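Local coordinates for protein myosin-I heavy chain (Dictyostelium discoideum, PDB 5EJY) that is the MyTH4-FERM tail portion of a class VII unconventional myosin, an actin-based ATPase motor involved in the early steps of phagocytosis and in adhesion, at residues A[228-233]-A[287-292]; A[202-205]-A[211-214]; A[408-413]-A[492-497]; A[178-183]-A[223-228]. All blocks are in the same frame, centred on the assembly; numbering follows the deposited sequence.

Contact 1. Residues A[228-233]-A[287-292]; sequences NDLSQR and FVFKKK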
loop_
_atom_site.group_PDB
_atom_site.type_symbol
_atom_site.label_atom_id
_atom_site.label_comp_id
_atom_site.label_asym_id
_atom_site.label_seq_id
_atom_site.Cartn_x
_atom_site.Cartn_y
_atom_site.Cartn_z
ATOM N N ASN A 228 0.993 -7.558 -9.180
ATOM C CA ASN A 228 1.042 -8.158 -10.515
ATOM C C ASN A 228 2.210 -7.617 -11.330
ATOM O O ASN A 228 2.901 -8.360 -12.038
ATOM C CB ASN A 228 -0.251 -7.888 -11.287
ATOM C CG ASN A 228 -1.457 -8.596 -10.698
ATOM O OD1 ASN A 228 -1.333 -9.536 -9.907
ATOM N ND2 ASN A 228 -2.641 -8.154 -11.100
ATOM N N ASP A 229 2.395 -6.304 -11.262
ATOM C CA ASP A 229 3.484 -5.633 -11.979
ATOM C C ASP A 229 4.839 -6.190 -11.540
ATOM O O ASP A 229 5.680 -6.535 -12.372
ATOM C CB ASP A 229 3.407 -4.127 -11.710
ATOM C CG ASP A 229 4.275 -3.304 -12.644
ATOM O OD1 ASP A 229 4.713 -3.801 -13.713
ATOM O OD2 ASP A 229 4.497 -2.129 -12.301
ATOM N N LEU A 230 5.061 -6.274 -10.232
ATOM C CA LEU A 230 6.332 -6.787 -9.729
ATOM C C LEU A 230 6.526 -8.262 -10.091
ATOM O O LEU A 230 7.631 -8.683 -10.403
ATOM C CB LEU A 230 6.446 -6.626 -8.210
ATOM C CG LEU A 230 7.455 -5.591 -7.720
ATOM C CD1 LEU A 230 7.739 -5.827 -6.234
ATOM C CD2 LEU A 230 8.751 -5.626 -8.546
ATOM N N SER A 231 5.452 -9.041 -10.044
ATOM C CA SER A 231 5.538 -10.442 -10.447
ATOM C C SER A 231 6.009 -10.530 -11.901
ATOM O O SER A 231 6.981 -11.218 -12.218
ATOM C CB SER A 231 4.177 -11.123 -10.290
ATOM O OG SER A 231 3.760 -11.106 -8.927
ATOM N N GLN A 232 5.323 -9.812 -12.781
ATOM C CA GLN A 232 5.671 -9.851 -14.203
ATOM C C GLN A 232 7.116 -9.399 -14.425
ATOM O O GLN A 232 7.876 -10.033 -15.168
ATOM C CB GLN A 232 4.688 -8.998 -15.010
ATOM C CG GLN A 232 5.038 -8.909 -16.496
ATOM C CD GLN A 232 3.937 -8.247 -17.317
ATOM O OE1 GLN A 232 3.101 -7.513 -16.786
ATOM N NE2 GLN A 232 3.929 -8.515 -18.618
ATOM N N ARG A 233 7.508 -8.319 -13.758
ATOM C CA ARG A 233 8.852 -7.783 -13.908
ATOM C C ARG A 233 9.956 -8.686 -13.338
ATOM O O ARG A 233 11.103 -8.612 -13.776
ATOM C CB ARG A 233 8.936 -6.377 -13.307
ATOM C CG ARG A 233 8.021 -5.372 -14.007
ATOM C CD ARG A 233 7.984 -4.066 -13.247
ATOM N NE ARG A 233 9.315 -3.490 -13.196
ATOM C CZ ARG A 233 9.847 -2.768 -14.178
ATOM N NH1 ARG A 233 9.143 -2.509 -15.278
ATOM N NH2 ARG A 233 11.082 -2.300 -14.053
ATOM N N PHE A 287 8.378 -0.860 1.669
ATOM C CA PHE A 287 7.428 -1.797 1.097
ATOM C C PHE A 287 8.207 -3.092 0.934
ATOM O O PHE A 287 9.387 -3.063 0.567
ATOM C CB PHE A 287 6.968 -1.353 -0.294
ATOM C CG PHE A 287 6.026 -0.180 -0.306
ATOM C CD1 PHE A 287 4.725 -0.309 0.159
ATOM C CD2 PHE A 287 6.421 1.034 -0.864
ATOM C CE1 PHE A 287 3.845 0.769 0.116
ATOM C CE2 PHE A 287 5.553 2.105 -0.905
ATOM C CZ PHE A 287 4.258 1.965 -0.407
ATOM N N VAL A 288 7.560 -4.222 1.171
ATOM C CA VAL A 288 8.215 -5.506 0.953
ATOM C C VAL A 288 7.324 -6.433 0.131
ATOM O O VAL A 288 6.115 -6.538 0.383
ATOM C CB VAL A 288 8.553 -6.196 2.297
ATOM C CG1 VAL A 288 9.386 -7.447 2.050
ATOM C CG2 VAL A 288 9.303 -5.231 3.217
ATOM N N PHE A 289 7.935 -7.094 -0.851
ATOM C CA PHE A 289 7.254 -8.038 -1.743
ATOM C C PHE A 289 7.468 -9.457 -1.191
ATOM O O PHE A 289 8.578 -9.981 -1.266
ATOM C CB PHE A 289 7.879 -7.888 -3.140
ATOM C CG PHE A 289 7.199 -8.671 -4.242
ATOM C CD1 PHE A 289 5.824 -8.641 -4.415
ATOM C CD2 PHE A 289 7.964 -9.386 -5.152
ATOM C CE1 PHE A 289 5.214 -9.341 -5.472
ATOM C CE2 PHE A 289 7.367 -10.080 -6.221
ATOM C CZ PHE A 289 5.995 -10.058 -6.375
ATOM N N LYS A 290 6.423 -10.059 -0.611
ATOM C CA LYS A 290 6.548 -11.338 0.092
ATOM C C LYS A 290 5.481 -12.310 -0.361
ATOM O O LYS A 290 4.445 -11.896 -0.869
ATOM C CB LYS A 290 6.297 -11.154 1.604
ATOM C CG LYS A 290 7.305 -10.347 2.368
ATOM C CD LYS A 290 6.966 -10.475 3.856
ATOM C CE LYS A 290 6.443 -11.892 4.152
ATOM N NZ LYS A 290 6.034 -12.142 5.580
ATOM N N LYS A 291 5.677 -13.594 -0.061
ATOM C CA LYS A 291 4.665 -14.583 -0.402
ATOM C C LYS A 291 3.657 -14.712 0.720
ATOM O O LYS A 291 4.016 -15.068 1.847
ATOM C CB LYS A 291 5.274 -15.952 -0.708
ATOM C CG LYS A 291 4.237 -16.929 -1.251
ATOM C CD LYS A 291 4.881 -18.187 -1.822
ATOM C CE LYS A 291 3.825 -19.113 -2.393
ATOM N NZ LYS A 291 4.424 -20.225 -3.181
ATOM N N LYS A 292 2.398 -14.432 0.401
ATOM C CA LYS A 292 1.337 -14.423 1.408
ATOM C C LYS A 292 0.546 -15.728 1.406
ATOM O O LYS A 292 0.209 -16.282 2.465
ATOM C CB LYS A 292 0.374 -13.259 1.130
ATOM C CG LYS A 292 -0.809 -13.149 2.122
ATOM C CD LYS A 292 -1.649 -11.903 1.799
ATOM C CE LYS A 292 -2.871 -11.777 2.715
ATOM N NZ LYS A 292 -3.649 -10.561 2.309
#
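Leu230 of helix 223-233 lies over one face of the Phe289 ring on strand 285-291, in the ubiquitin-like lobe of the FERM domain. Its CD1 makes a CH-pi contact, 3.8 Å from the ring centroid and 24° off the normal, and packs 3.5 Å from Phe289 CG, while Leu230 CB reaches the far end of the ring at Phe289 CZ. The two side chains run past each other in opposite directions, so the leucine spans the ring lengthwise. Phe289 holds CG anti to its own N (chi1 -173°), which sends the ring toward the helix. At the ring edge Ser231 OG stands in plane, 3.6 Å from Phe289 CZ; its hydrogen bonds go to Ser227 O and Asn243. Cutting Phe289 back to an alanine is likely to open a gap beneath Leu230 and remove the aromatic face on which CD1 rests. In contrast to this buried, close-packed part, Gln232 and Arg233 lie on the exposed side of the helix and do not meet the strand. Phe245 meets the Phe289 ring with planes at about 45°, Met236 packs against it from a loop, and Ile205 of strand 201-207 touches both Leu230 and Phe289.

Contact 2. Residues A[202-205]-A[211-214]; sequences FVRI and SLKG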
loop_
_atom_site.group_PDB
_atom_site.type_symbol
_atom_site.label_atom_id
_atom_site.label_comp_id
_atom_site.label_asym_id
_atom_site.label_seq_id
_atom_site.Cartn_x
_atom_site.Cartn_y
_atom_site.Cartn_z
ATOM N N PHE A 202 7.435 7.384 -8.116
ATOM C CA PHE A 202 8.381 6.272 -8.075
ATOM C C PHE A 202 8.458 5.695 -6.658
ATOM O O PHE A 202 8.715 6.426 -5.698
ATOM C CB PHE A 202 9.778 6.719 -8.542
ATOM C CG PHE A 202 10.768 5.591 -8.624
ATOM C CD1 PHE A 202 10.628 4.603 -9.586
ATOM C CD2 PHE A 202 11.827 5.510 -7.729
ATOM C CE1 PHE A 202 11.535 3.556 -9.666
ATOM C CE2 PHE A 202 12.733 4.472 -7.803
ATOM C CZ PHE A 202 12.586 3.492 -8.767
ATOM N N VAL A 203 8.187 4.400 -6.515
ATOM C CA VAL A 203 8.328 3.748 -5.215
ATOM C C VAL A 203 9.334 2.620 -5.296
ATOM O O VAL A 203 9.471 1.976 -6.328
ATOM C CB VAL A 203 6.992 3.182 -4.651
ATOM C CG1 VAL A 203 6.010 4.302 -4.382
ATOM C CG2 VAL A 203 6.389 2.142 -5.594
ATOM N N ARG A 204 10.031 2.390 -4.190
ATOM C CA ARG A 204 10.996 1.318 -4.099
ATOM C C ARG A 204 10.416 0.178 -3.289
ATOM O O ARG A 204 9.911 0.388 -2.183
ATOM C CB ARG A 204 12.265 1.843 -3.433
ATOM C CG ARG A 204 12.980 2.917 -4.258
ATOM C CD ARG A 204 13.753 3.885 -3.344
ATOM N NE ARG A 204 14.212 5.075 -4.060
ATOM C CZ ARG A 204 15.320 5.114 -4.791
ATOM N NH1 ARG A 204 16.071 4.028 -4.901
ATOM N NH2 ARG A 204 15.676 6.232 -5.411
ATOM N N ILE A 205 10.466 -1.028 -3.840
ATOM C CA ILE A 205 9.949 -2.199 -3.129
ATOM C C ILE A 205 11.098 -3.161 -2.827
ATOM O O ILE A 205 11.841 -3.552 -3.727
ATOM C CB ILE A 205 8.920 -2.970 -3.971
ATOM C CG1 ILE A 205 7.920 -2.026 -4.670
ATOM C CG2 ILE A 205 8.223 -4.033 -3.131
ATOM C CD1 ILE A 205 6.987 -1.314 -3.743
ATOM N N SER A 211 17.037 -7.299 -2.317
ATOM C CA SER A 211 17.210 -6.454 -3.501
ATOM C C SER A 211 16.122 -5.389 -3.600
ATOM O O SER A 211 15.019 -5.542 -3.062
ATOM C CB SER A 211 17.260 -7.285 -4.788
ATOM O OG SER A 211 16.002 -7.867 -5.086
ATOM N N LEU A 212 16.443 -4.314 -4.308
ATOM C CA LEU A 212 15.568 -3.165 -4.409
ATOM C C LEU A 212 14.937 -3.065 -5.798
ATOM O O LEU A 212 15.645 -2.912 -6.783
ATOM C CB LEU A 212 16.375 -1.902 -4.131
ATOM C CG LEU A 212 15.666 -0.996 -3.141
ATOM C CD1 LEU A 212 14.238 -0.809 -3.607
ATOM C CD2 LEU A 212 15.727 -1.617 -1.752
ATOM N N LYS A 213 13.610 -3.152 -5.864
ATOM C CA LYS A 213 12.891 -3.045 -7.131
ATOM C C LYS A 213 12.189 -1.690 -7.234
ATOM O O LYS A 213 11.670 -1.188 -6.256
ATOM C CB LYS A 213 11.837 -4.140 -7.249
ATOM C CG LYS A 213 12.289 -5.522 -6.821
ATOM C CD LYS A 213 13.477 -6.003 -7.597
ATOM C CE LYS A 213 13.815 -7.432 -7.176
ATOM N NZ LYS A 213 14.992 -7.978 -7.910
ATOM N N GLY A 214 12.181 -1.088 -8.415
ATOM C CA GLY A 214 11.492 0.180 -8.585
ATOM C C GLY A 214 10.177 -0.011 -9.322
ATOM O O GLY A 214 10.104 -0.833 -10.218
#
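Ile205 and Lys213 form a hydrogen-bonded pair in the antiparallel beta hairpin of strands 201-207 and 212-217, the first two strands of the ubiquitin-like FERM lobe. Ile205 N donates to Lys213 O at 2.7 Å, in the carbonyl plane and nearly straight (173°). The return bond, Lys213 N to Ile205 O, is 2.8 Å long, with its donor tilted 22° from the carbonyl plane. Next along the strands comes the non-hydrogen-bonded pair Arg204 and Gly214, where the approach is through CA-H...O contacts: Arg204 CA to Lys213 O and Gly214 CA to Val203 O.

Side chains pack on both faces of the hairpin. On the face of Arg204, Leu212 crosses the arginine so that Leu212 CD1 comes 3.3 Å from Arg204 CB. Phe202, with CG anti to its backbone N (chi1 -175°), brings the CE1-CZ end of its ring up to Gly214 CA, with Phe202 CZ 3.5 Å away; a side chain at that glycine would run into Phe202 CZ. The same ring reaches the Arg204 guanidinium, Phe202 CE2 lying 4.0 Å above the centre of its plane. On the other face Ile205 turns inward to Leu230 of helix 223-233 and to Phe287 and Phe289 of neighbouring strand 285-291. Lys213 also touches Leu230 and bends at its second torsion before extending toward the turn, where Lys213 NZ makes a weak 3.0 Å hydrogen bond to Ser211 OG, itself bonded to Asp209.

Contact 3. Residues A[408-413]-A[492-497]; sequences NCSLVV and KEYSLY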
loop_
_atom_site.group_PDB
_atom_site.type_symbol
_atom_site.label_atom_id
_atom_site.label_comp_id
_atom_site.label_asym_id
_atom_site.label_seq_id
_atom_site.Cartn_x
_atom_site.Cartn_y
_atom_site.Cartn_z
ATOM N N ASN A 408 5.723 -23.647 3.638
ATOM C CA ASN A 408 4.521 -23.625 2.807
ATOM C C ASN A 408 3.244 -23.248 3.563
ATOM O O ASN A 408 2.143 -23.645 3.188
ATOM C CB ASN A 408 4.363 -24.959 2.088
ATOM C CG ASN A 408 5.580 -25.301 1.251
ATOM O OD1 ASN A 408 6.045 -24.482 0.455
ATOM N ND2 ASN A 408 6.125 -26.495 1.448
ATOM N N CYS A 409 3.406 -22.456 4.616
ATOM C CA CYS A 409 2.277 -21.961 5.402
ATOM C C CYS A 409 2.309 -20.441 5.495
ATOM O O CYS A 409 3.381 -19.854 5.606
ATOM C CB CYS A 409 2.355 -22.501 6.836
ATOM S SG CYS A 409 2.121 -24.281 7.000
ATOM N N SER A 410 1.134 -19.820 5.511
ATOM C CA SER A 410 1.020 -18.396 5.815
ATOM C C SER A 410 1.061 -18.261 7.337
ATOM O O SER A 410 0.239 -18.853 8.032
ATOM C CB SER A 410 -0.304 -17.841 5.279
ATOM O OG SER A 410 -0.531 -18.235 3.927
ATOM N N LEU A 411 2.003 -17.478 7.847
ATOM C CA LEU A 411 2.296 -17.462 9.274
ATOM C C LEU A 411 1.735 -16.223 9.955
ATOM O O LEU A 411 1.829 -15.113 9.420
ATOM C CB LEU A 411 3.805 -17.523 9.499
ATOM C CG LEU A 411 4.527 -18.725 8.889
ATOM C CD1 LEU A 411 5.996 -18.696 9.258
ATOM C CD2 LEU A 411 3.858 -20.030 9.339
ATOM N N VAL A 412 1.164 -16.418 11.141
ATOM C CA VAL A 412 0.620 -15.319 11.932
ATOM C C VAL A 412 0.945 -15.550 13.409
ATOM O O VAL A 412 0.596 -16.592 13.970
ATOM C CB VAL A 412 -0.915 -15.209 11.782
ATOM C CG1 VAL A 412 -1.447 -14.015 12.576
ATOM C CG2 VAL A 412 -1.313 -15.099 10.308
ATOM N N VAL A 413 1.608 -14.584 14.033
ATOM C CA VAL A 413 1.936 -14.673 15.460
ATOM C C VAL A 413 0.724 -14.252 16.289
ATOM O O VAL A 413 0.175 -13.163 16.091
ATOM C CB VAL A 413 3.140 -13.778 15.821
ATOM C CG1 VAL A 413 3.422 -13.811 17.331
ATOM C CG2 VAL A 413 4.372 -14.195 15.033
ATOM N N LYS A 492 -10.288 -15.731 4.572
ATOM C CA LYS A 492 -11.178 -15.529 3.434
ATOM C C LYS A 492 -10.589 -16.016 2.103
ATOM O O LYS A 492 -11.298 -16.620 1.294
ATOM C CB LYS A 492 -11.593 -14.058 3.339
ATOM C CG LYS A 492 -12.443 -13.610 4.534
ATOM C CD LYS A 492 -12.921 -12.180 4.378
ATOM C CE LYS A 492 -14.182 -11.926 5.193
ATOM N NZ LYS A 492 -13.934 -12.005 6.649
ATOM N N GLU A 493 -9.305 -15.749 1.868
ATOM C CA GLU A 493 -8.677 -16.148 0.610
ATOM C C GLU A 493 -8.475 -17.662 0.471
ATOM O O GLU A 493 -8.680 -18.224 -0.607
ATOM C CB GLU A 493 -7.340 -15.427 0.421
ATOM C CG GLU A 493 -7.466 -13.922 0.314
ATOM C CD GLU A 493 -7.846 -13.470 -1.085
ATOM O OE1 GLU A 493 -8.322 -14.311 -1.881
ATOM O OE2 GLU A 493 -7.653 -12.276 -1.391
ATOM N N TYR A 494 -8.045 -18.327 1.538
ATOM C CA TYR A 494 -7.948 -19.786 1.470
ATOM C C TYR A 494 -9.337 -20.390 1.275
ATOM O O TYR A 494 -9.507 -21.317 0.485
ATOM C CB TYR A 494 -7.274 -20.380 2.706
ATOM C CG TYR A 494 -5.769 -20.314 2.641
ATOM C CD1 TYR A 494 -5.061 -21.040 1.682
ATOM C CD2 TYR A 494 -5.058 -19.516 3.520
ATOM C CE1 TYR A 494 -3.672 -20.970 1.611
ATOM C CE2 TYR A 494 -3.679 -19.444 3.461
ATOM C CZ TYR A 494 -2.994 -20.167 2.506
ATOM O OH TYR A 494 -1.630 -20.085 2.475
ATOM N N SER A 495 -10.329 -19.847 1.974
ATOM C CA SER A 495 -11.690 -20.372 1.866
ATOM C C SER A 495 -12.221 -20.261 0.436
ATOM O O SER A 495 -12.780 -21.218 -0.103
ATOM C CB SER A 495 -12.627 -19.678 2.850
ATOM O OG SER A 495 -12.237 -19.965 4.189
ATOM N N LEU A 496 -12.025 -19.095 -0.177
ATOM C CA LEU A 496 -12.477 -18.854 -1.543
ATOM C C LEU A 496 -11.758 -19.775 -2.524
ATOM O O LEU A 496 -12.389 -20.412 -3.365
ATOM C CB LEU A 496 -12.247 -17.391 -1.927
ATOM C CG LEU A 496 -12.588 -16.973 -3.358
ATOM C CD1 LEU A 496 -14.085 -17.070 -3.596
ATOM C CD2 LEU A 496 -12.092 -15.561 -3.629
ATOM N N TYR A 497 -10.432 -19.835 -2.418
ATOM C CA TYR A 497 -9.651 -20.741 -3.243
ATOM C C TYR A 497 -10.206 -22.157 -3.163
ATOM O O TYR A 497 -10.479 -22.775 -4.190
ATOM C CB TYR A 497 -8.181 -20.732 -2.828
ATOM C CG TYR A 497 -7.329 -21.745 -3.555
ATOM C CD1 TYR A 497 -6.927 -21.532 -4.871
ATOM C CD2 TYR A 497 -6.914 -22.908 -2.925
ATOM C CE1 TYR A 497 -6.143 -22.460 -5.531
ATOM C CE2 TYR A 497 -6.127 -23.837 -3.577
ATOM C CZ TYR A 497 -5.748 -23.610 -4.880
ATOM O OH TYR A 497 -4.958 -24.535 -5.528
#
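Tyr494 and Ser410 meet through their hydroxyls, joining C-terminal helix 484-499 to the first strand, 410-415, of the four-stranded sheet in the last lobe of the FERM domain. This arrangement, a C-terminal helix packed against a beta sheet, is that of the PH-like F3 lobe.

The hydrogen bonds form a short chain. Tyr494 OH donates to Ser410 OG across 2.6 Å, and Ser410 OG in turn bonds to the carbonyl O of Lys292, just past strand 285-291 of the ubiquitin-like lobe. The phenol oxygen has a second partner in the backbone N of Phe294, just beyond that lysine. Ser410 OG stands at the edge of the phenol ring, in its plane, and lies 3.4 Å from Tyr494 CE2. With OG of Ser410 anti to its carbonyl carbon (chi1 -48°), the hydroxyl is presented to the phenol.

Van der Waals contact across the two segments adds little: Ser410 CB lies 3.8 Å from Tyr494 OH, and the CA atoms of Ser410 and Tyr494 are 10.1 Å apart, a span bridged by the long tyrosine side chain. The surroundings supply the rest, with Leu431 of strand 426-432 against the Tyr494 side chain and Leu490, one helical turn earlier, against Ser410.

Two buried hydroxyls are thus satisfied by each other and by Lys292 O and Phe294 N, so this polar link ties helix, sheet and the interlobe connection together.

Contact 4. Residues A[178-183]-A[223-228]; sequences TLNGAR and CQESSN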
loop_
_atom_site.group_PDB
_atom_site.type_symbol
_atom_site.label_atom_id
_atom_site.label_comp_id
_atom_site.label_asym_id
_atom_site.label_seq_id
_atom_site.Cartn_x
_atom_site.Cartn_y
_atom_site.Cartn_z
ATOM N N THR A 178 -12.326 5.645 -10.840
ATOM C CA THR A 178 -13.620 5.020 -11.096
ATOM C C THR A 178 -13.423 3.510 -11.179
ATOM O O THR A 178 -14.250 2.730 -10.714
ATOM C CB THR A 178 -14.254 5.540 -12.405
ATOM O OG1 THR A 178 -14.372 6.968 -12.338
ATOM C CG2 THR A 178 -15.637 4.927 -12.617
ATOM N N LEU A 179 -12.304 3.103 -11.761
ATOM C CA LEU A 179 -11.969 1.690 -11.849
ATOM C C LEU A 179 -11.572 1.118 -10.488
ATOM O O LEU A 179 -12.043 0.053 -10.090
ATOM C CB LEU A 179 -10.837 1.479 -12.851
ATOM C CG LEU A 179 -10.290 0.054 -12.913
ATOM C CD1 LEU A 179 -11.323 -0.880 -13.516
ATOM C CD2 LEU A 179 -9.002 0.018 -13.712
ATOM N N ASN A 180 -10.718 1.836 -9.767
ATOM C CA ASN A 180 -10.072 1.261 -8.582
ATOM C C ASN A 180 -10.691 1.610 -7.241
ATOM O O ASN A 180 -10.275 1.078 -6.206
ATOM C CB ASN A 180 -8.577 1.595 -8.581
ATOM C CG ASN A 180 -7.818 0.793 -9.609
ATOM O OD1 ASN A 180 -8.357 -0.173 -10.153
ATOM N ND2 ASN A 180 -6.567 1.181 -9.888
ATOM N N GLY A 181 -11.681 2.498 -7.247
ATOM C CA GLY A 181 -12.385 2.829 -6.022
ATOM C C GLY A 181 -11.704 3.951 -5.266
ATOM O O GLY A 181 -10.571 4.329 -5.575
ATOM N N ALA A 182 -12.400 4.478 -4.268
ATOM C CA ALA A 182 -11.933 5.610 -3.480
ATOM C C ALA A 182 -10.646 5.318 -2.728
ATOM O O ALA A 182 -10.377 4.175 -2.342
ATOM C CB ALA A 182 -13.014 6.030 -2.483
ATOM N N ARG A 183 -9.868 6.371 -2.505
ATOM C CA ARG A 183 -8.712 6.295 -1.619
ATOM C C ARG A 183 -9.078 6.759 -0.215
ATOM O O ARG A 183 -10.188 7.260 0.038
ATOM C CB ARG A 183 -7.554 7.139 -2.163
ATOM C CG ARG A 183 -7.771 8.640 -2.065
ATOM C CD ARG A 183 -6.633 9.386 -2.763
ATOM N NE ARG A 183 -5.347 9.072 -2.138
ATOM C CZ ARG A 183 -4.166 9.421 -2.635
ATOM N NH1 ARG A 183 -4.095 10.069 -3.804
ATOM N NH2 ARG A 183 -3.048 9.101 -1.973
ATOM N N CYS A 223 -2.621 -2.257 -4.412
ATOM C CA CYS A 223 -1.682 -3.296 -4.031
ATOM C C CYS A 223 -1.699 -4.442 -5.052
ATOM O O CYS A 223 -0.662 -4.979 -5.430
ATOM C CB CYS A 223 -2.019 -3.805 -2.630
ATOM S SG CYS A 223 -0.811 -4.988 -2.029
ATOM N N GLN A 224 -2.888 -4.816 -5.504
ATOM C CA GLN A 224 -3.001 -5.890 -6.481
ATOM C C GLN A 224 -2.336 -5.563 -7.826
ATOM O O GLN A 224 -1.627 -6.398 -8.390
ATOM C CB GLN A 224 -4.465 -6.299 -6.660
ATOM C CG GLN A 224 -4.680 -7.455 -7.615
ATOM C CD GLN A 224 -6.119 -7.971 -7.584
ATOM O OE1 GLN A 224 -6.900 -7.600 -6.717
ATOM N NE2 GLN A 224 -6.461 -8.835 -8.530
ATOM N N GLU A 225 -2.542 -4.349 -8.340
ATOM C CA GLU A 225 -1.882 -3.947 -9.587
ATOM C C GLU A 225 -0.377 -4.002 -9.447
ATOM O O GLU A 225 0.330 -4.507 -10.321
ATOM C CB GLU A 225 -2.287 -2.524 -9.997
ATOM C CG GLU A 225 -3.657 -2.433 -10.602
ATOM C CD GLU A 225 -4.085 -1.004 -10.876
ATOM O OE1 GLU A 225 -3.510 -0.059 -10.282
ATOM O OE2 GLU A 225 -5.012 -0.834 -11.692
ATOM N N SER A 226 0.119 -3.458 -8.347
ATOM C CA SER A 226 1.562 -3.401 -8.138
ATOM C C SER A 226 2.185 -4.767 -7.868
ATOM O O SER A 226 3.328 -5.022 -8.264
ATOM C CB SER A 226 1.900 -2.443 -7.003
ATOM O OG SER A 226 1.974 -1.126 -7.505
ATOM N N SER A 227 1.436 -5.633 -7.194
ATOM C CA SER A 227 1.881 -7.005 -6.967
ATOM C C SER A 227 1.968 -7.769 -8.294
ATOM O O SER A 227 2.906 -8.530 -8.506
ATOM C CB SER A 227 0.951 -7.726 -5.991
ATOM O OG SER A 227 0.977 -7.086 -4.728
ATOM N N ASN A 228 0.993 -7.558 -9.180
ATOM C CA ASN A 228 1.042 -8.158 -10.515
ATOM C C ASN A 228 2.210 -7.617 -11.330
ATOM O O ASN A 228 2.901 -8.360 -12.038
ATOM C CB ASN A 228 -0.251 -7.888 -11.287
ATOM C CG ASN A 228 -1.457 -8.596 -10.698
ATOM O OD1 ASN A 228 -1.333 -9.536 -9.907
ATOM N ND2 ASN A 228 -2.641 -8.154 -11.100
HETATM O O HOH W 1 -7.707 -2.676 -10.981
#
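The junction between the MyTH4 domain and the FERM domain is bridged here, where the end of helix 161-180 faces the first turn of helix 223-233 in the ubiquitin-like lobe. Asn180 ND2 donates to Glu225 OE2 at 3.1 Å with an angle of 165°. The acceptor lies in the amide plane of the asparagine, but the donor stands 46° out of the carboxylate plane, the two flat groups being turned 70° apart. Glu225 reaches across with its chain extended beyond CG, and the side chains come from opposite directions. A water accompanies the pair: it donates to Asn180 OD1 at 2.7 Å and, weakly, to Glu225 OE2. Asn180 ND2 also bonds to Ala220 O, while Glu225 OE2 forms a salt bridge with Arg176, one turn back on the MyTH4 helix. Replacing Asn180 by a leucine would probably leave Ala220 O and the water without their amide partner and Glu225 with Arg176 as its main tie to the helix. The contact is small and polar: one carboxylate gathers an amide and a guanidinium, with a water held more weakly, so the two domains are tied here by charge and hydrogen bonds rather than by an apolar interface.

Contacts 1 and 2 lie within the ubiquitin-like lobe, and contact 4 joins it to the MyTH4 domain; helix 223-233 is used by both contact 1 and contact 4, which share Asn228 and have centres about 14 Å apart. Contact 2 lies in the same sheet as strand 285-291 of contact 1, strand 201-207 being its neighbour: Leu230 CD1 lies 3.6 Å from Ile205 CG2 and Phe287 CB 3.4 Å from Ile205 CD1, while the centres are about 10 Å apart. Along the chain, contact 2 is nested inside the loop closed by contact 4. Contact 3 belongs to the last FERM lobe, its centre about 17 Å from that of contact 1, yet a probable hydrogen bond of 2.5 Å from Ser410 OG to Lys292 O joins the two.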